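Mitogen-activated protein kinase, putative (Map kinase-like protein) (Leishmania major, PDB 3PG1) probably acts as an ATP-binding MAP kinase that phosphorylates serine and threonine residues of target proteins. Local coordinates at residues Glu79-Leu92 against Ala168-Leu180. Residues are numbered along the deposited sequence; the frame is centred on the assembly and turned at random. Where two conformers were deposited one is given.
Sequences EIRLLNHFHHPNIL and ADNNDITICDFNL
Phe178 drives its ring between Leu83 of helix 70-85 and Ile91 of the loop that follows it. Its CZ meets Leu83 CD2 at 4.0 Å, and its CE2 lies 3.4 Å from Ile91 CG2. Two carbonyls, Leu82 O beside CE1 and Leu92 O beside CE2, lie at the edge of the ring, near its plane. Phe86 approaches CE1 obliquely through CD2. Phe178 has chi1 at 55°, placing CG between its backbone N and carbonyl carbon and turning the ring toward Leu82 O and Leu83.

The side chain of the next residue reaches the helix backbone. Asn179 ND2 donates to Glu79 O at 2.9 Å, from the face of that carbonyl opposite the helical donor Leu83 N, so one oxygen serves two bonds. Leu83 CG rests on the same amide nitrogen, and Leu82 CB slides past Asn179 CB at 3.6 Å.

Farther along, Ile91 and Ile175 form a single beta bridge: Ile175 N donates to Asn90 O (2.8 Å) and Leu92 N to Ile175 O (3.0 Å). Thr174 CG2 is wedged against Leu92 N. Asn90 ND2 adds a nearly straight bond (164°) to Ile173 O, which lies in the plane of the Asn90 amide, and also bonds His142 of helix 133-152. His88 ND1 accepts from Asn90 N within the type I turn from His88 to Ile91.

Asp177-Phe178-Asn179 occupies the place of the kinase DFG motif, with asparagine replacing the usual glycine. Phe178 against Leu83 matches two neighbouring positions of the regulatory spine, consistent with a DFG-in arrangement. Glu79 OE1 forms only a long, weak ion pair with Lys52. The bond from Asn179 ND2 to Glu79 O thus couples the start of the activation segment directly to helix 70-85.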
ATOM      1  N   GLU A  79     -11.209  -2.338   6.408  1.00 50.66           N
ATOM      2  CA  GLU A  79     -10.570  -1.334   5.554  1.00 49.37           C
ATOM      3  C   GLU A  79     -10.742   0.063   6.167  1.00 49.33           C
ATOM      4  O   GLU A  79      -9.828   0.880   6.147  1.00 46.28           O
ATOM      5  CB  GLU A  79     -11.200  -1.344   4.149  1.00 52.24           C
ATOM      6  CG  GLU A  79     -10.948  -2.609   3.344  1.00 65.79           C
ATOM      7  CD  GLU A  79     -11.454  -2.584   1.912  1.00 90.46           C
ATOM      8  OE1 GLU A  79     -11.944  -1.522   1.460  1.00 95.19           O
ATOM      9  OE2 GLU A  79     -11.342  -3.629   1.233  1.00 77.06           O
ATOM     10  N   ILE A  80     -11.926   0.323   6.717  1.00 46.46           N
ATOM     11  CA  ILE A  80     -12.280   1.592   7.345  1.00 45.50           C
ATOM     12  C   ILE A  80     -11.548   1.812   8.648  1.00 44.08           C
ATOM     13  O   ILE A  80     -11.018   2.899   8.873  1.00 42.91           O
ATOM     14  CB  ILE A  80     -13.842   1.706   7.432  1.00 51.42           C
ATOM     15  CG1 ILE A  80     -14.388   2.443   6.218  1.00 52.76           C
ATOM     16  CG2 ILE A  80     -14.381   2.301   8.747  1.00 53.26           C
ATOM     17  CD1 ILE A  80     -14.207   1.716   4.901  1.00 63.33           C
ATOM     18  N   ARG A  81     -11.547   0.806   9.513  1.00 41.83           N
ATOM     19  CA  ARG A  81     -10.855   0.872  10.804  1.00 41.94           C
ATOM     20  C   ARG A  81      -9.356   1.147  10.607  1.00 44.82           C
ATOM     21  O   ARG A  81      -8.794   1.950  11.344  1.00 42.02           O
ATOM     22  CB  ARG A  81     -11.088  -0.430  11.606  1.00 41.36           C
ATOM     23  CG  ARG A  81     -12.523  -0.511  12.213  1.00 50.86           C
ATOM     24  CD  ARG A  81     -12.562  -1.114  13.607  1.00 57.88           C
ATOM     25  NE  ARG A  81     -11.497  -0.549  14.436  1.00 61.77           N
ATOM     26  CZ  ARG A  81     -10.611  -1.267  15.114  1.00 65.34           C
ATOM     27  NH1 ARG A  81     -10.707  -2.592  15.153  1.00 44.74           N
ATOM     28  NH2 ARG A  81      -9.645  -0.665  15.791  1.00 55.17           N
ATOM     29  N   LEU A  82      -8.731   0.521   9.584  1.00 43.58           N
ATOM     30  CA  LEU A  82      -7.313   0.712   9.265  1.00 42.04           C
ATOM     31  C   LEU A  82      -7.037   2.107   8.788  1.00 45.10           C
ATOM     32  O   LEU A  82      -6.054   2.701   9.234  1.00 42.90           O
ATOM     33  CB  LEU A  82      -6.840  -0.304   8.223  1.00 41.87           C
ATOM     34  CG  LEU A  82      -6.267  -1.575   8.792  1.00 45.60           C
ATOM     35  CD1 LEU A  82      -6.118  -2.624   7.729  1.00 46.27           C
ATOM     36  CD2 LEU A  82      -4.940  -1.295   9.490  1.00 39.99           C
ATOM     37  N   LEU A  83      -7.932   2.670   7.929  1.00 42.93           N
ATOM     38  CA  LEU A  83      -7.789   4.050   7.422  1.00 43.02           C
ATOM     39  C   LEU A  83      -7.867   5.052   8.542  1.00 46.11           C
ATOM     40  O   LEU A  83      -7.090   6.003   8.589  1.00 47.54           O
ATOM     41  CB  LEU A  83      -8.872   4.378   6.396  1.00 44.69           C
ATOM     42  CG  LEU A  83      -8.554   4.152   4.917  1.00 50.57           C
ATOM     43  CD1 LEU A  83      -9.770   4.528   4.062  1.00 53.38           C
ATOM     44  CD2 LEU A  83      -7.318   4.963   4.460  1.00 51.39           C
ATOM     45  N   ASN A  84      -8.774   4.794   9.479  1.00 42.09           N
ATOM     46  CA  ASN A  84      -9.061   5.647  10.620  1.00 41.05           C
ATOM     47  C   ASN A  84      -8.109   5.500  11.791  1.00 40.76           C
ATOM     48  O   ASN A  84      -8.133   6.326  12.705  1.00 41.91           O
ATOM     49  CB  ASN A  84     -10.517   5.423  11.040  1.00 45.39           C
ATOM     50  CG  ASN A  84     -11.185   6.634  11.618  1.00 64.44           C
ATOM     51  OD1 ASN A  84     -10.844   7.776  11.303  1.00 59.00           O
ATOM     52  ND2 ASN A  84     -12.129   6.403  12.516  1.00 60.64           N
ATOM     53  N   HIS A  85      -7.238   4.473  11.754  1.00 35.65           N
ATOM     54  CA  HIS A  85      -6.251   4.192  12.800  1.00 33.62           C
ATOM     55  C   HIS A  85      -5.039   5.146  12.777  1.00 36.08           C
ATOM     56  O   HIS A  85      -4.462   5.441  13.823  1.00 35.16           O
ATOM     57  CB  HIS A  85      -5.793   2.727  12.686  1.00 32.94           C
ATOM     58  CG  HIS A  85      -4.929   2.286  13.825  1.00 34.53           C
ATOM     59  ND1 HIS A  85      -5.462   2.016  15.073  1.00 36.46           N
ATOM     60  CD2 HIS A  85      -3.588   2.109  13.876  1.00 34.34           C
ATOM     61  CE1 HIS A  85      -4.431   1.716  15.843  1.00 35.02           C
ATOM     62  NE2 HIS A  85      -3.284   1.754  15.168  1.00 33.55           N
ATOM     63  N   PHE A  86      -4.624   5.586  11.593  1.00 32.76           N
ATOM     64  CA  PHE A  86      -3.433   6.458  11.433  1.00 29.46           C
ATOM     65  C   PHE A  86      -3.811   7.924  11.279  1.00 36.21           C
ATOM     66  O   PHE A  86      -4.848   8.221  10.717  1.00 32.59           O
ATOM     67  CB  PHE A  86      -2.617   6.011  10.209  1.00 29.16           C
ATOM     68  CG  PHE A  86      -2.125   4.595  10.395  1.00 28.24           C
ATOM     69  CD1 PHE A  86      -0.987   4.333  11.152  1.00 29.63           C
ATOM     70  CD2 PHE A  86      -2.859   3.514   9.904  1.00 29.71           C
ATOM     71  CE1 PHE A  86      -0.579   3.026  11.389  1.00 29.80           C
ATOM     72  CE2 PHE A  86      -2.449   2.200  10.151  1.00 33.22           C
ATOM     73  CZ  PHE A  86      -1.303   1.963  10.868  1.00 30.30           C
ATOM     74  N   HIS A  87      -2.925   8.830  11.717  1.00 35.59           N
ATOM     75  CA  HIS A  87      -3.062  10.279  11.591  1.00 37.20           C
ATOM     76  C   HIS A  87      -1.660  10.751  11.379  1.00 36.38           C
ATOM     77  O   HIS A  87      -1.025  11.285  12.294  1.00 37.42           O
ATOM     78  CB  HIS A  87      -3.673  10.890  12.869  1.00 40.10           C
ATOM     79  CG  HIS A  87      -5.009  10.303  13.194  1.00 45.14           C
ATOM     80  ND1 HIS A  87      -5.130   9.230  14.069  1.00 47.07           N
ATOM     81  CD2 HIS A  87      -6.226  10.581  12.670  1.00 48.05           C
ATOM     82  CE1 HIS A  87      -6.416   8.922  14.079  1.00 47.49           C
ATOM     83  NE2 HIS A  87      -7.116   9.716  13.265  1.00 48.54           N
ATOM     84  N   HIS A  88      -1.126  10.444  10.195  1.00 29.71           N
ATOM     85  CA  HIS A  88       0.265  10.743   9.901  1.00 28.31           C
ATOM     86  C   HIS A  88       0.393  11.296   8.481  1.00 32.87           C
ATOM     87  O   HIS A  88      -0.288  10.788   7.594  1.00 30.63           O
ATOM     88  CB  HIS A  88       1.117   9.457  10.080  1.00 25.83           C
ATOM     89  CG  HIS A  88       2.591   9.699  10.017  1.00 27.99           C
ATOM     90  ND1 HIS A  88       3.251   9.814   8.801  1.00 29.57           N
ATOM     91  CD2 HIS A  88       3.487   9.801  11.013  1.00 29.35           C
ATOM     92  CE1 HIS A  88       4.523  10.009   9.093  1.00 29.62           C
ATOM     93  NE2 HIS A  88       4.718  10.021  10.412  1.00 30.15           N
ATOM     94  N   PRO A  89       1.275  12.298   8.243  1.00 34.00           N
ATOM     95  CA  PRO A  89       1.390  12.868   6.883  1.00 35.15           C
ATOM     96  C   PRO A  89       1.721  11.897   5.749  1.00 34.30           C
ATOM     97  O   PRO A  89       1.434  12.200   4.610  1.00 33.65           O
ATOM     98  CB  PRO A  89       2.496  13.944   7.019  1.00 38.29           C
ATOM     99  CG  PRO A  89       2.658  14.198   8.464  1.00 42.26           C
ATOM    100  CD  PRO A  89       2.200  12.963   9.192  1.00 36.99           C
ATOM    101  N   ASN A  90       2.375  10.780   6.039  1.00 31.31           N
ATOM    102  CA  ASN A  90       2.807   9.837   5.002  1.00 30.42           C
ATOM    103  C   ASN A  90       1.866   8.694   4.767  1.00 31.80           C
ATOM    104  O   ASN A  90       2.149   7.861   3.908  1.00 29.62           O
ATOM    105  CB  ASN A  90       4.187   9.292   5.323  1.00 26.68           C
ATOM    106  CG  ASN A  90       5.252  10.343   5.272  1.00 37.16           C
ATOM    107  OD1 ASN A  90       6.031  10.489   6.208  1.00 34.44           O
ATOM    108  ND2 ASN A  90       5.310  11.094   4.187  1.00 33.53           N
ATOM    109  N   ILE A  91       0.751   8.652   5.513  1.00 29.44           N
ATOM    110  CA  ILE A  91      -0.266   7.602   5.435  1.00 28.56           C
ATOM    111  C   ILE A  91      -1.570   8.251   5.011  1.00 35.00           C
ATOM    112  O   ILE A  91      -2.045   9.173   5.691  1.00 32.72           O
ATOM    113  CB  ILE A  91      -0.410   6.833   6.783  1.00 31.15           C
ATOM    114  CG1 ILE A  91       0.950   6.177   7.273  1.00 29.91           C
ATOM    115  CG2 ILE A  91      -1.570   5.780   6.702  1.00 31.89           C
ATOM    116  CD1 ILE A  91       1.544   5.188   6.330  1.00 35.85           C
ATOM    117  N   LEU A  92      -2.162   7.778   3.895  1.00 34.63           N
ATOM    118  CA  LEU A  92      -3.430   8.364   3.403  1.00 35.37           C
ATOM    119  C   LEU A  92      -4.507   8.177   4.455  1.00 44.18           C
ATOM    120  O   LEU A  92      -4.694   7.083   4.955  1.00 45.06           O
ATOM    121  CB  LEU A  92      -3.846   7.768   2.036  1.00 35.47           C
ATOM    122  CG  LEU A  92      -5.066   8.448   1.343  1.00 40.50           C
ATOM    123  CD1 LEU A  92      -4.690   9.811   0.804  1.00 39.80           C
ATOM    124  CD2 LEU A  92      -5.632   7.548   0.248  1.00 44.05           C
ATOM    125  N   ALA A 168       1.244  14.534  -3.708  1.00 51.31           N
ATOM    126  CA  ALA A 168       0.279  15.642  -3.636  1.00 54.13           C
ATOM    127  C   ALA A 168       0.764  16.719  -4.611  1.00 61.89           C
ATOM    128  O   ALA A 168       1.876  16.590  -5.128  1.00 58.75           O
ATOM    129  CB  ALA A 168       0.233  16.194  -2.218  1.00 54.38           C
ATOM    130  N   ASP A 169      -0.043  17.792  -4.864  1.00 66.15           N
ATOM    131  CA  ASP A 169       0.373  18.894  -5.751  1.00 68.99           C
ATOM    132  C   ASP A 169       1.687  19.491  -5.242  1.00 73.21           C
ATOM    133  O   ASP A 169       2.562  19.843  -6.037  1.00 73.78           O
ATOM    134  CB  ASP A 169      -0.717  19.976  -5.847  1.00 74.46           C
ATOM    135  CG  ASP A 169      -1.980  19.494  -6.525  1.00 94.38           C
ATOM    136  OD1 ASP A 169      -2.927  19.105  -5.806  1.00 96.88           O
ATOM    137  OD2 ASP A 169      -2.024  19.507  -7.778  1.00103.38           O
ATOM    138  N   ASN A 170       1.821  19.542  -3.905  1.00 69.62           N
ATOM    139  CA  ASN A 170       2.965  20.037  -3.147  0.50 69.24           C
ATOM    140  C   ASN A 170       4.108  18.997  -3.053  1.00 71.71           C
ATOM    141  O   ASN A 170       5.056  19.191  -2.287  1.00 71.45           O
ATOM    142  CB  ASN A 170       2.493  20.483  -1.740  0.50 70.92           C
ATOM    143  CG  ASN A 170       1.194  19.857  -1.244  0.50 88.78           C
ATOM    144  OD1 ASN A 170       0.161  19.824  -1.933  0.50 76.38           O
ATOM    145  ND2 ASN A 170       1.201  19.391  -0.010  0.50 82.48           N
ATOM    146  N   ASN A 171       4.007  17.887  -3.825  1.00 67.61           N
ATOM    147  CA  ASN A 171       4.931  16.744  -3.876  1.00 65.14           C
ATOM    148  C   ASN A 171       5.091  15.904  -2.590  1.00 63.36           C
ATOM    149  O   ASN A 171       5.970  15.039  -2.524  1.00 61.57           O
ATOM    150  CB  ASN A 171       6.259  17.066  -4.588  1.00 68.63           C
ATOM    151  CG  ASN A 171       6.203  16.954  -6.098  1.00 95.07           C
ATOM    152  OD1 ASN A 171       5.131  16.878  -6.718  1.00 86.69           O
ATOM    153  ND2 ASN A 171       7.370  16.944  -6.728  1.00 89.76           N
ATOM    154  N   ASP A 172       4.199  16.123  -1.596  1.00 57.12           N
ATOM    155  CA  ASP A 172       4.153  15.349  -0.347  1.00 53.62           C
ATOM    156  C   ASP A 172       3.861  13.889  -0.728  1.00 49.27           C
ATOM    157  O   ASP A 172       3.008  13.646  -1.588  1.00 48.21           O
ATOM    158  CB  ASP A 172       3.029  15.871   0.583  1.00 56.60           C
ATOM    159  CG  ASP A 172       3.254  17.211   1.289  1.00 71.46           C
ATOM    160  OD1 ASP A 172       4.371  17.775   1.169  1.00 73.68           O
ATOM    161  OD2 ASP A 172       2.290  17.724   1.916  1.00 70.41           O
ATOM    162  N   ILE A 173       4.593  12.947  -0.123  1.00 42.23           N
ATOM    163  CA  ILE A 173       4.454  11.501  -0.361  0.50 39.92           C
ATOM    164  C   ILE A 173       3.460  10.902   0.626  1.00 38.72           C
ATOM    165  O   ILE A 173       3.577  11.126   1.822  1.00 35.44           O
ATOM    166  CB  ILE A 173       5.833  10.755  -0.327  0.50 41.89           C
ATOM    167  CG1 ILE A 173       6.694  11.045  -1.591  0.50 43.66           C
ATOM    168  CG2 ILE A 173       5.703   9.235  -0.043  0.50 41.28           C
ATOM    169  CD1 ILE A 173       6.408  10.215  -2.888  0.50 44.06           C
ATOM    170  N   THR A 174       2.510  10.136   0.124  1.00 34.15           N
ATOM    171  CA  THR A 174       1.516   9.454   0.939  1.00 33.30           C
ATOM    172  C   THR A 174       1.404   7.994   0.417  1.00 35.57           C
ATOM    173  O   THR A 174       1.355   7.757  -0.790  1.00 35.26           O
ATOM    174  CB  THR A 174       0.185  10.224   0.835  1.00 50.02           C
ATOM    175  OG1 THR A 174       0.454  11.596   1.093  1.00 61.43           O
ATOM    176  CG2 THR A 174      -0.801   9.791   1.841  1.00 45.57           C
ATOM    177  N   ILE A 175       1.376   7.046   1.334  1.00 31.14           N
ATOM    178  CA  ILE A 175       1.186   5.632   1.002  1.00 31.15           C
ATOM    179  C   ILE A 175      -0.302   5.299   1.149  1.00 33.70           C
ATOM    180  O   ILE A 175      -0.899   5.615   2.172  1.00 32.52           O
ATOM    181  CB  ILE A 175       2.060   4.743   1.921  1.00 31.73           C
ATOM    182  CG1 ILE A 175       3.567   5.033   1.670  1.00 31.05           C
ATOM    183  CG2 ILE A 175       1.734   3.229   1.689  1.00 33.44           C
ATOM    184  CD1 ILE A 175       4.506   4.104   2.627  1.00 40.15           C
ATOM    185  N   CYS A 176      -0.861   4.588   0.175  1.00 32.21           N
ATOM    186  CA  CYS A 176      -2.246   4.140   0.246  1.00 34.44           C
ATOM    187  C   CYS A 176      -2.330   2.636  -0.002  1.00 36.87           C
ATOM    188  O   CYS A 176      -1.308   1.955  -0.208  1.00 34.38           O
ATOM    189  CB  CYS A 176      -3.139   4.929  -0.716  1.00 36.85           C
ATOM    190  SG  CYS A 176      -2.933   4.484  -2.460  1.00 41.28           S
ATOM    191  N   ASP A 177      -3.562   2.106   0.070  1.00 35.58           N
ATOM    192  CA  ASP A 177      -3.873   0.706  -0.188  1.00 35.02           C
ATOM    193  C   ASP A 177      -3.179  -0.279   0.774  1.00 39.29           C
ATOM    194  O   ASP A 177      -3.044  -1.444   0.439  1.00 37.94           O
ATOM    195  CB  ASP A 177      -3.571   0.354  -1.652  1.00 36.33           C
ATOM    196  CG  ASP A 177      -4.558   0.941  -2.631  1.00 48.36           C
ATOM    197  OD1 ASP A 177      -5.569   1.508  -2.178  1.00 46.91           O
ATOM    198  OD2 ASP A 177      -4.329   0.806  -3.853  1.00 56.64           O
ATOM    199  N   PHE A 178      -2.758   0.192   1.956  1.00 35.49           N
ATOM    200  CA  PHE A 178      -2.140  -0.633   2.990  1.00 35.72           C
ATOM    201  C   PHE A 178      -3.279  -1.385   3.709  1.00 47.02           C
ATOM    202  O   PHE A 178      -3.014  -2.352   4.405  1.00 48.95           O
ATOM    203  CB  PHE A 178      -1.409   0.269   4.015  1.00 35.64           C
ATOM    204  CG  PHE A 178      -2.263   1.337   4.641  1.00 36.03           C
ATOM    205  CD1 PHE A 178      -2.965   1.090   5.820  1.00 38.29           C
ATOM    206  CD2 PHE A 178      -2.361   2.600   4.066  1.00 38.03           C
ATOM    207  CE1 PHE A 178      -3.788   2.071   6.390  1.00 39.60           C
ATOM    208  CE2 PHE A 178      -3.205   3.575   4.616  1.00 41.87           C
ATOM    209  CZ  PHE A 178      -3.910   3.308   5.784  1.00 40.68           C
ATOM    210  N   ASN A 179      -4.531  -0.892   3.570  1.00 47.10           N
ATOM    211  CA  ASN A 179      -5.741  -1.381   4.253  1.00 49.41           C
ATOM    212  C   ASN A 179      -6.579  -2.426   3.496  1.00 58.49           C
ATOM    213  O   ASN A 179      -7.673  -2.780   3.945  1.00 60.77           O
ATOM    214  CB  ASN A 179      -6.610  -0.181   4.682  1.00 48.68           C
ATOM    215  CG  ASN A 179      -7.161   0.622   3.533  1.00 61.30           C
ATOM    216  OD1 ASN A 179      -6.456   0.932   2.559  1.00 50.62           O
ATOM    217  ND2 ASN A 179      -8.420   1.026   3.650  1.00 51.92           N
ATOM    218  N   LEU A 180      -6.070  -2.915   2.358  1.00 55.68           N
ATOM    219  CA  LEU A 180      -6.726  -3.930   1.535  1.00 62.36           C
ATOM    220  C   LEU A 180      -6.133  -5.304   1.855  1.00110.57           C
ATOM    221  O   LEU A 180      -6.768  -6.326   1.605  1.00 92.38           O
ATOM    222  CB  LEU A 180      -6.548  -3.607   0.037  1.00 62.38           C
ATOM    223  CG  LEU A 180      -6.873  -2.180  -0.450  1.00 67.22           C
ATOM    224  CD1 LEU A 180      -6.532  -2.030  -1.907  1.00 67.23           C
ATOM    225  CD2 LEU A 180      -8.354  -1.803  -0.226  1.00 70.73           C
TER